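Local structure of carbohydrate oxidase (Microdochium nivale, 3RJA) at residues Asp158-Val163 with Ala198-Ala203; Phe214-Asn219 with Ala283-Asn288; Lys322-Lys327 with Ser412-Leu417. The protein oxidises the C1 hydroxyl of mono-, oligo- and polysaccharides to the corresponding lactone with FAD as cofactor, reducing molecular oxygen to hydrogen peroxide. One frame throughout, in Å; residues are numbered along the deposited sequence.

Contacts 1 and 2 are antiparallel strand pairs joined mainly by backbone hydrogen bonds, whereas contact 3 is a strand-to-helix contact made of hydrocarbon alone. Contact 1 belongs to the six-strand sheet beside the FAD, contacts 2 and 3 to the eight-strand antiparallel sheet, and the strands 196-206 and 211-217 that follow each other in the chain carry the path from contact 1 to contact 2. The centres of contacts 1 and 2 lie about 39 Å apart. Contact 2, at an outermost strand, its centre about 28 Å from the centre of the chain, uses polar side chains and waters; contact 3 is buried, and contact 1 is mixed, with an apolar face and a partly exposed lysine.

Contact 1 (Asp158-Val163 with Ala198-Ala203); sequences DSVVGV and AVWKLA
Val161 and Gly162 together sit opposite the single residue Lys201, which makes a classic beta bulge in the antiparallel pairing of strands 160-166 and 196-206, part of the six-strand antiparallel sheet next to the FAD. The backbone bonds give the evidence: Lys201 O takes Val161 N at 2.9 Å and, less straight at 148°, Gly162 N at 3.3 Å, so one carbonyl holds two consecutive amides and the register slips by one residue. Beyond the bulge Lys201 N returns a 2.7 Å bond to Gly162 O, and before it Ala203 N donates to Ser159 O.

Apolar contacts gather on the face of Val160, Val163, Trp200 and Leu202. Val163 lies side by side with the indole, its CG1 3.5 Å from Trp200 CE3, while Val160 CG2 touches both Trp200 CE3, at 3.9 Å, and Leu202 CD2, at 3.7 Å. Phe141 of helix 137-142 and Ile187 of helix 181-190 also pack on this face. The Trp200 side chain comes within about 5 Å of the FAD, and Trp200 NE1 is hydrogen-bonded to Ser138 OG.

On the other face Lys201 runs extended over Gly162, whose lack of a side chain leaves the lysine room, and its NZ forms a salt bridge with Glu174. Of the lysine side chain, CB comes nearest, 3.3 Å from Gly162 O.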
loop_
_atom_site.group_PDB
_atom_site.type_symbol
_atom_site.label_atom_id
_atom_site.label_comp_id
_atom_site.label_asym_id
_atom_site.label_seq_id
_atom_site.Cartn_x
_atom_site.Cartn_y
_atom_site.Cartn_z
ATOM N N ASP A 158 4.976 4.816 -9.518
ATOM C CA ASP A 158 5.782 5.023 -10.715
ATOM C C ASP A 158 4.954 5.310 -11.989
ATOM O O ASP A 158 5.502 5.780 -12.969
ATOM C CB ASP A 158 6.719 3.830 -10.905
ATOM C CG ASP A 158 7.731 3.699 -9.765
ATOM O OD1 ASP A 158 8.177 4.763 -9.248
ATOM O OD2 ASP A 158 8.051 2.536 -9.379
ATOM N N SER A 159 3.644 5.056 -11.970
ATOM C CA SER A 159 2.784 5.465 -13.087
ATOM C C SER A 159 2.392 6.962 -13.028
ATOM O O SER A 159 1.848 7.496 -13.972
ATOM C CB SER A 159 1.492 4.615 -13.097
ATOM O OG SER A 159 0.619 5.090 -12.091
ATOM N N VAL A 160 2.631 7.614 -11.896
ATOM C CA VAL A 160 2.155 8.977 -11.683
ATOM C C VAL A 160 3.014 9.972 -12.468
ATOM O O VAL A 160 4.232 10.084 -12.230
ATOM C CB VAL A 160 2.145 9.354 -10.159
ATOM C CG1 VAL A 160 1.670 10.786 -9.941
ATOM C CG2 VAL A 160 1.298 8.344 -9.318
ATOM N N VAL A 161 2.387 10.679 -13.400
ATOM C CA VAL A 161 3.077 11.723 -14.193
ATOM C C VAL A 161 2.563 13.123 -13.859
ATOM O O VAL A 161 3.133 14.121 -14.309
ATOM C CB VAL A 161 3.004 11.473 -15.724
ATOM C CG1 VAL A 161 3.701 10.152 -16.060
ATOM C CG2 VAL A 161 1.524 11.470 -16.242
ATOM N N GLY A 162 1.489 13.205 -13.081
ATOM C CA GLY A 162 1.045 14.502 -12.564
ATOM C C GLY A 162 -0.095 14.401 -11.558
ATOM O O GLY A 162 -0.759 13.360 -11.466
ATOM N N VAL A 163 -0.318 15.481 -10.807
ATOM C CA VAL A 163 -1.448 15.554 -9.880
ATOM C C VAL A 163 -2.002 16.973 -9.833
ATOM O O VAL A 163 -1.272 17.945 -10.075
ATOM C CB VAL A 163 -1.084 15.101 -8.421
ATOM C CG1 VAL A 163 -0.958 13.563 -8.331
ATOM C CG2 VAL A 163 0.208 15.790 -7.908
ATOM N N ALA A 198 -6.539 15.721 -5.740
ATOM C CA ALA A 198 -7.903 15.843 -6.298
ATOM C C ALA A 198 -8.013 15.168 -7.672
ATOM O O ALA A 198 -9.111 14.783 -8.088
ATOM C CB ALA A 198 -8.302 17.343 -6.423
ATOM N N VAL A 199 -6.883 15.052 -8.377
ATOM C CA VAL A 199 -6.830 14.292 -9.643
ATOM C C VAL A 199 -5.468 13.606 -9.721
ATOM O O VAL A 199 -4.422 14.253 -9.487
ATOM C CB VAL A 199 -6.990 15.203 -10.905
ATOM C CG1 VAL A 199 -6.975 14.383 -12.211
ATOM C CG2 VAL A 199 -8.270 16.061 -10.834
ATOM N N TRP A 200 -5.469 12.311 -10.039
ATOM C CA TRP A 200 -4.212 11.597 -10.382
ATOM C C TRP A 200 -4.038 11.543 -11.892
ATOM O O TRP A 200 -4.972 11.177 -12.607
ATOM C CB TRP A 200 -4.214 10.166 -9.837
ATOM C CG TRP A 200 -4.259 10.112 -8.344
ATOM C CD1 TRP A 200 -5.377 10.071 -7.539
ATOM C CD2 TRP A 200 -3.126 10.140 -7.466
ATOM N NE1 TRP A 200 -4.991 10.079 -6.210
ATOM C CE2 TRP A 200 -3.618 10.104 -6.142
ATOM C CE3 TRP A 200 -1.738 10.180 -7.678
ATOM C CZ2 TRP A 200 -2.758 10.129 -5.015
ATOM C CZ3 TRP A 200 -0.893 10.191 -6.575
ATOM C CH2 TRP A 200 -1.402 10.165 -5.256
ATOM N N LYS A 201 -2.843 11.863 -12.380
ATOM C CA LYS A 201 -2.574 11.732 -13.829
ATOM C C LYS A 201 -1.600 10.592 -14.036
ATOM O O LYS A 201 -0.474 10.614 -13.545
ATOM C CB LYS A 201 -2.123 13.069 -14.435
ATOM C CG LYS A 201 -3.041 14.231 -14.014
ATOM C CD LYS A 201 -2.544 15.554 -14.513
ATOM C CE LYS A 201 -3.357 16.737 -13.958
ATOM N NZ LYS A 201 -2.515 18.012 -14.072
ATOM N N LEU A 202 -2.059 9.567 -14.742
ATOM C CA LEU A 202 -1.382 8.257 -14.673
ATOM C C LEU A 202 -1.030 7.708 -16.035
ATOM O O LEU A 202 -1.924 7.590 -16.887
ATOM C CB LEU A 202 -2.293 7.230 -13.969
ATOM C CG LEU A 202 -2.803 7.561 -12.555
ATOM C CD1 LEU A 202 -3.714 6.418 -11.999
ATOM C CD2 LEU A 202 -1.634 7.834 -11.595
ATOM N N ALA A 203 0.239 7.341 -16.230
ATOM C CA ALA A 203 0.671 6.632 -17.444
ATOM C C ALA A 203 0.136 5.210 -17.360
ATOM O O ALA A 203 0.181 4.607 -16.285
ATOM C CB ALA A 203 2.230 6.590 -17.548
#

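Contact 2 (Phe214-Asn219 with Ala283-Asn288); sequences FGVTLN and AGYVVN
Thr217 OG1 lies beside its own backbone N (chi1 -46°) and Asn288 CG takes the matching position (chi1 -47°), which brings hydroxyl and amide together with the two side chains crossing at about a right angle. Thr217 OG1 donates to Asn288 OD1 at 2.9 Å, in the plane of that carbonyl and on a lone pair. The amide lies against the Gly215 backbone, Asn288 CG being 3.4 Å from Gly215 O.

Strands 211-217 and 286-293 are antiparallel here. Thr217 and Val286 form a hydrogen-bonded pair, with Val286 N to Thr217 O at 163° and Thr217 N to Val286 O in return; Asn288 N donates to Gly215 O. Where the ladder gives way to loop, Asn219 ND2 donates to Gly284 O at 2.9 Å, with that oxygen close to the plane of the Asn219 amide. Water 1 joins Gly215 N to Asn288 O, and water 2 joins Asn219 O to Ala283 O.

On the face of Val216 and Val287, the Val216 CG1 methyl meets Tyr285 CB at 3.8 Å, and Val216 and Tyr285 both touch Leu278 of helix 267-278. The Asn219-Gly284 bond and the two waters thus extend the pairing past the short ladder, while the Thr217-Asn288 bond ties the outermost strand of the eight-strand sheet diagonally to its neighbour.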
loop_
_atom_site.group_PDB
_atom_site.type_symbol
_atom_site.label_atom_id
_atom_site.label_comp_id
_atom_site.label_asym_id
_atom_site.label_seq_id
_atom_site.Cartn_x
_atom_site.Cartn_y
_atom_site.Cartn_z
ATOM N N PHE A 214 1.413 -18.723 -11.292
ATOM C CA PHE A 214 2.150 -19.889 -10.867
ATOM C C PHE A 214 2.220 -19.974 -9.358
ATOM O O PHE A 214 1.929 -18.991 -8.648
ATOM C CB PHE A 214 3.547 -19.916 -11.518
ATOM C CG PHE A 214 4.446 -18.792 -11.106
ATOM C CD1 PHE A 214 5.289 -18.931 -10.003
ATOM C CD2 PHE A 214 4.486 -17.620 -11.836
ATOM C CE1 PHE A 214 6.180 -17.917 -9.637
ATOM C CE2 PHE A 214 5.341 -16.593 -11.478
ATOM C CZ PHE A 214 6.192 -16.726 -10.375
ATOM N N GLY A 215 2.596 -21.159 -8.875
ATOM C CA GLY A 215 2.596 -21.436 -7.459
ATOM C C GLY A 215 3.464 -22.651 -7.167
ATOM O O GLY A 215 3.548 -23.565 -8.000
ATOM N N VAL A 216 4.116 -22.633 -5.999
ATOM C CA VAL A 216 4.943 -23.748 -5.531
ATOM C C VAL A 216 4.669 -23.997 -4.048
ATOM O O VAL A 216 4.908 -23.120 -3.220
ATOM C CB VAL A 216 6.472 -23.460 -5.698
ATOM C CG1 VAL A 216 7.290 -24.645 -5.191
ATOM C CG2 VAL A 216 6.816 -23.129 -7.167
ATOM N N THR A 217 4.157 -25.181 -3.720
ATOM C CA THR A 217 4.041 -25.605 -2.331
ATOM C C THR A 217 5.438 -26.000 -1.852
ATOM O O THR A 217 6.018 -26.956 -2.363
ATOM C CB THR A 217 3.084 -26.804 -2.231
ATOM O OG1 THR A 217 1.909 -26.534 -3.002
ATOM C CG2 THR A 217 2.684 -27.084 -0.788
ATOM N N LEU A 218 5.994 -25.262 -0.897
ATOM C CA LEU A 218 7.412 -25.380 -0.590
ATOM C C LEU A 218 7.739 -26.626 0.212
ATOM O O LEU A 218 8.814 -27.196 0.050
ATOM C CB LEU A 218 7.939 -24.133 0.133
ATOM C CG LEU A 218 7.916 -22.890 -0.766
ATOM C CD1 LEU A 218 8.029 -21.601 0.059
ATOM C CD2 LEU A 218 9.047 -23.010 -1.812
ATOM N N ASN A 219 6.799 -27.028 1.063
ATOM C CA ASN A 219 6.997 -28.080 2.059
ATOM C C ASN A 219 8.238 -27.947 2.956
ATOM O O ASN A 219 8.963 -28.919 3.137
ATOM C CB ASN A 219 6.905 -29.465 1.411
ATOM C CG ASN A 219 5.547 -29.712 0.806
ATOM O OD1 ASN A 219 4.531 -29.533 1.471
ATOM N ND2 ASN A 219 5.512 -30.091 -0.457
ATOM N N ALA A 283 14.491 -30.101 -1.383
ATOM C CA ALA A 283 13.719 -31.122 -2.067
ATOM C C ALA A 283 12.381 -31.327 -1.373
ATOM O O ALA A 283 12.254 -31.116 -0.160
ATOM C CB ALA A 283 14.513 -32.439 -2.127
ATOM N N GLY A 284 11.390 -31.748 -2.142
ATOM C CA GLY A 284 10.059 -31.958 -1.594
ATOM C C GLY A 284 9.048 -30.901 -2.022
ATOM O O GLY A 284 7.853 -31.072 -1.797
ATOM N N TYR A 285 9.498 -29.820 -2.659
ATOM C CA TYR A 285 8.541 -28.811 -3.152
ATOM C C TYR A 285 7.653 -29.460 -4.193
ATOM O O TYR A 285 8.041 -30.463 -4.799
ATOM C CB TYR A 285 9.255 -27.595 -3.737
ATOM C CG TYR A 285 10.086 -27.894 -4.955
ATOM C CD1 TYR A 285 9.518 -27.903 -6.239
ATOM C CD2 TYR A 285 11.447 -28.175 -4.828
ATOM C CE1 TYR A 285 10.325 -28.180 -7.399
ATOM C CE2 TYR A 285 12.260 -28.452 -5.967
ATOM C CZ TYR A 285 11.690 -28.454 -7.226
ATOM O OH TYR A 285 12.495 -28.736 -8.288
ATOM N N VAL A 286 6.459 -28.919 -4.388
ATOM C CA VAL A 286 5.609 -29.366 -5.479
ATOM C C VAL A 286 5.149 -28.148 -6.275
ATOM O O VAL A 286 4.479 -27.261 -5.724
ATOM C CB VAL A 286 4.340 -30.142 -4.986
ATOM C CG1 VAL A 286 3.423 -30.521 -6.188
ATOM C CG2 VAL A 286 4.701 -31.392 -4.189
ATOM N N VAL A 287 5.503 -28.107 -7.555
ATOM C CA VAL A 287 4.998 -27.098 -8.469
ATOM C C VAL A 287 3.494 -27.314 -8.738
ATOM O O VAL A 287 3.085 -28.373 -9.231
ATOM C CB VAL A 287 5.752 -27.123 -9.810
ATOM C CG1 VAL A 287 5.203 -26.037 -10.742
ATOM C CG2 VAL A 287 7.252 -26.934 -9.576
ATOM N N ASN A 288 2.681 -26.315 -8.384
ATOM C CA ASN A 288 1.244 -26.348 -8.662
ATOM C C ASN A 288 0.985 -26.224 -10.174
ATOM O O ASN A 288 1.808 -25.644 -10.899
ATOM C CB ASN A 288 0.529 -25.195 -7.933
ATOM C CG ASN A 288 0.939 -25.053 -6.467
ATOM O OD1 ASN A 288 1.250 -26.036 -5.769
ATOM N ND2 ASN A 288 0.917 -23.808 -5.983
HETATM O O HOH W 1 2.820 -23.227 -11.025
HETATM O O HOH W 2 11.436 -28.998 1.761
#

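Contact 3 (Lys322-Lys327 with Ser412-Leu417); sequences KSLTLK and SVTKAL
Leu324 reaches from strand 318-326 to Val413 and Thr414 of helix 403-414. Its CB points toward the helix, and CG, anti to the carbonyl carbon (chi1 -77°), carries the two methyls to separate neighbours. CD1 lies 3.7 Å from Val413 CB and 3.8 Å from Val413 CG1, the two side chains sliding past each other in opposite directions; CD2 meets Thr414 CG2 at 3.7 Å. Each branch thus has its own helix residue.

Two positions along the strand, Leu326 points the same way. It meets Val413 tip to tip, CD2 being 3.9 Å from Val413 CG1, and the same CD2 lies 3.7 Å from Leu417 CD1, with those two side chains at about a right angle. Leu417 is within reach because a type I turn from Thr414 to Leu417 folds the chain back, and Leu417 N is hydrogen-bonded to Thr414 O at 3.1 Å.

No hydrogen bond crosses between the segments. Trp422 of the neighbouring strand touches both leucines as well as Thr414 and Leu417, while Phe337 of helix 332-345 packs on Val413. Helix 403-414 is thus layered on one face of the eight-strand antiparallel sheet, a pattern found in alpha+beta folds.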
loop_
_atom_site.group_PDB
_atom_site.type_symbol
_atom_site.label_atom_id
_atom_site.label_comp_id
_atom_site.label_asym_id
_atom_site.label_seq_id
_atom_site.Cartn_x
_atom_site.Cartn_y
_atom_site.Cartn_z
ATOM N N LYS A 322 2.349 -5.273 10.763
ATOM C CA LYS A 322 3.656 -4.652 10.844
ATOM C C LYS A 322 4.346 -4.888 9.520
ATOM O O LYS A 322 3.896 -5.718 8.735
ATOM C CB LYS A 322 4.486 -5.254 11.985
ATOM C CG LYS A 322 3.997 -4.907 13.390
ATOM C CD LYS A 322 5.025 -5.328 14.509
ATOM C CE LYS A 322 6.125 -4.271 14.777
ATOM N NZ LYS A 322 5.538 -3.141 15.602
ATOM N N SER A 323 5.464 -4.205 9.293
ATOM C CA SER A 323 6.213 -4.388 8.058
ATOM C C SER A 323 7.716 -4.260 8.277
ATOM O O SER A 323 8.164 -3.802 9.318
ATOM C CB SER A 323 5.757 -3.375 6.976
ATOM O OG SER A 323 6.276 -2.062 7.239
ATOM N N LEU A 324 8.467 -4.669 7.252
ATOM C CA LEU A 324 9.908 -4.459 7.134
ATOM C C LEU A 324 10.249 -4.369 5.672
ATOM O O LEU A 324 9.654 -5.082 4.840
ATOM C CB LEU A 324 10.700 -5.623 7.743
ATOM C CG LEU A 324 10.797 -5.648 9.277
ATOM C CD1 LEU A 324 11.495 -6.937 9.759
ATOM C CD2 LEU A 324 11.507 -4.375 9.810
ATOM N N THR A 325 11.210 -3.498 5.362
ATOM C CA THR A 325 11.852 -3.510 4.068
ATOM C C THR A 325 13.343 -3.798 4.386
ATOM O O THR A 325 13.901 -3.202 5.282
ATOM C CB THR A 325 11.623 -2.177 3.284
ATOM O OG1 THR A 325 12.215 -1.060 3.991
ATOM C CG2 THR A 325 10.095 -1.890 3.092
ATOM N N LEU A 326 13.972 -4.730 3.675
ATOM C CA LEU A 326 15.359 -5.104 4.010
ATOM C C LEU A 326 16.242 -5.111 2.801
ATOM O O LEU A 326 15.817 -5.570 1.734
ATOM C CB LEU A 326 15.421 -6.506 4.619
ATOM C CG LEU A 326 14.416 -6.912 5.704
ATOM C CD1 LEU A 326 14.540 -8.450 5.916
ATOM C CD2 LEU A 326 14.650 -6.127 7.017
ATOM N N LYS A 327 17.488 -4.641 2.977
ATOM C CA LYS A 327 18.498 -4.832 1.939
ATOM C C LYS A 327 18.717 -6.318 1.691
ATOM O O LYS A 327 18.862 -6.742 0.553
ATOM C CB LYS A 327 19.833 -4.168 2.318
ATOM C CG LYS A 327 19.704 -2.675 2.472
ATOM C CD LYS A 327 21.071 -1.972 2.532
ATOM C CE LYS A 327 20.849 -0.484 2.609
ATOM N NZ LYS A 327 22.015 0.207 3.273
ATOM N N SER A 412 12.900 -9.933 16.024
ATOM C CA SER A 412 13.793 -11.047 15.673
ATOM C C SER A 412 14.694 -10.680 14.492
ATOM O O SER A 412 15.860 -11.066 14.481
ATOM C CB SER A 412 13.029 -12.360 15.421
ATOM O OG SER A 412 12.628 -12.486 14.067
ATOM N N VAL A 413 14.169 -9.917 13.518
ATOM C CA VAL A 413 14.964 -9.505 12.357
ATOM C C VAL A 413 15.805 -8.261 12.654
ATOM O O VAL A 413 17.000 -8.227 12.335
ATOM C CB VAL A 413 14.082 -9.284 11.071
ATOM C CG1 VAL A 413 14.896 -8.689 9.913
ATOM C CG2 VAL A 413 13.439 -10.566 10.626
ATOM N N THR A 414 15.206 -7.249 13.286
ATOM C CA THR A 414 15.878 -5.943 13.424
ATOM C C THR A 414 17.047 -5.971 14.389
ATOM O O THR A 414 18.052 -5.252 14.180
ATOM C CB THR A 414 14.918 -4.762 13.772
ATOM O OG1 THR A 414 14.265 -4.981 15.027
ATOM C CG2 THR A 414 13.861 -4.568 12.670
ATOM N N LYS A 415 16.927 -6.796 15.434
ATOM C CA LYS A 415 18.024 -6.926 16.368
ATOM C C LYS A 415 19.277 -7.428 15.630
ATOM O O LYS A 415 20.382 -7.161 16.075
ATOM C CB LYS A 415 17.657 -7.818 17.565
ATOM C CG LYS A 415 17.636 -9.330 17.286
ATOM C CD LYS A 415 17.209 -10.091 18.529
ATOM C CE LYS A 415 17.500 -11.578 18.352
ATOM N NZ LYS A 415 16.836 -12.457 19.376
ATOM N N ALA A 416 19.105 -8.092 14.476
ATOM C CA ALA A 416 20.259 -8.659 13.747
ATOM C C ALA A 416 20.882 -7.716 12.717
ATOM O O ALA A 416 21.849 -8.077 12.034
ATOM C CB ALA A 416 19.887 -9.952 13.094
ATOM N N LEU A 417 20.340 -6.509 12.595
ATOM C CA LEU A 417 20.747 -5.632 11.481
ATOM C C LEU A 417 21.147 -4.234 11.917
ATOM O O LEU A 417 20.587 -3.706 12.879
ATOM C CB LEU A 417 19.603 -5.521 10.448
ATOM C CG LEU A 417 19.189 -6.764 9.649
ATOM C CD1 LEU A 417 17.895 -6.461 8.841
ATOM C CD2 LEU A 417 20.333 -7.264 8.738
#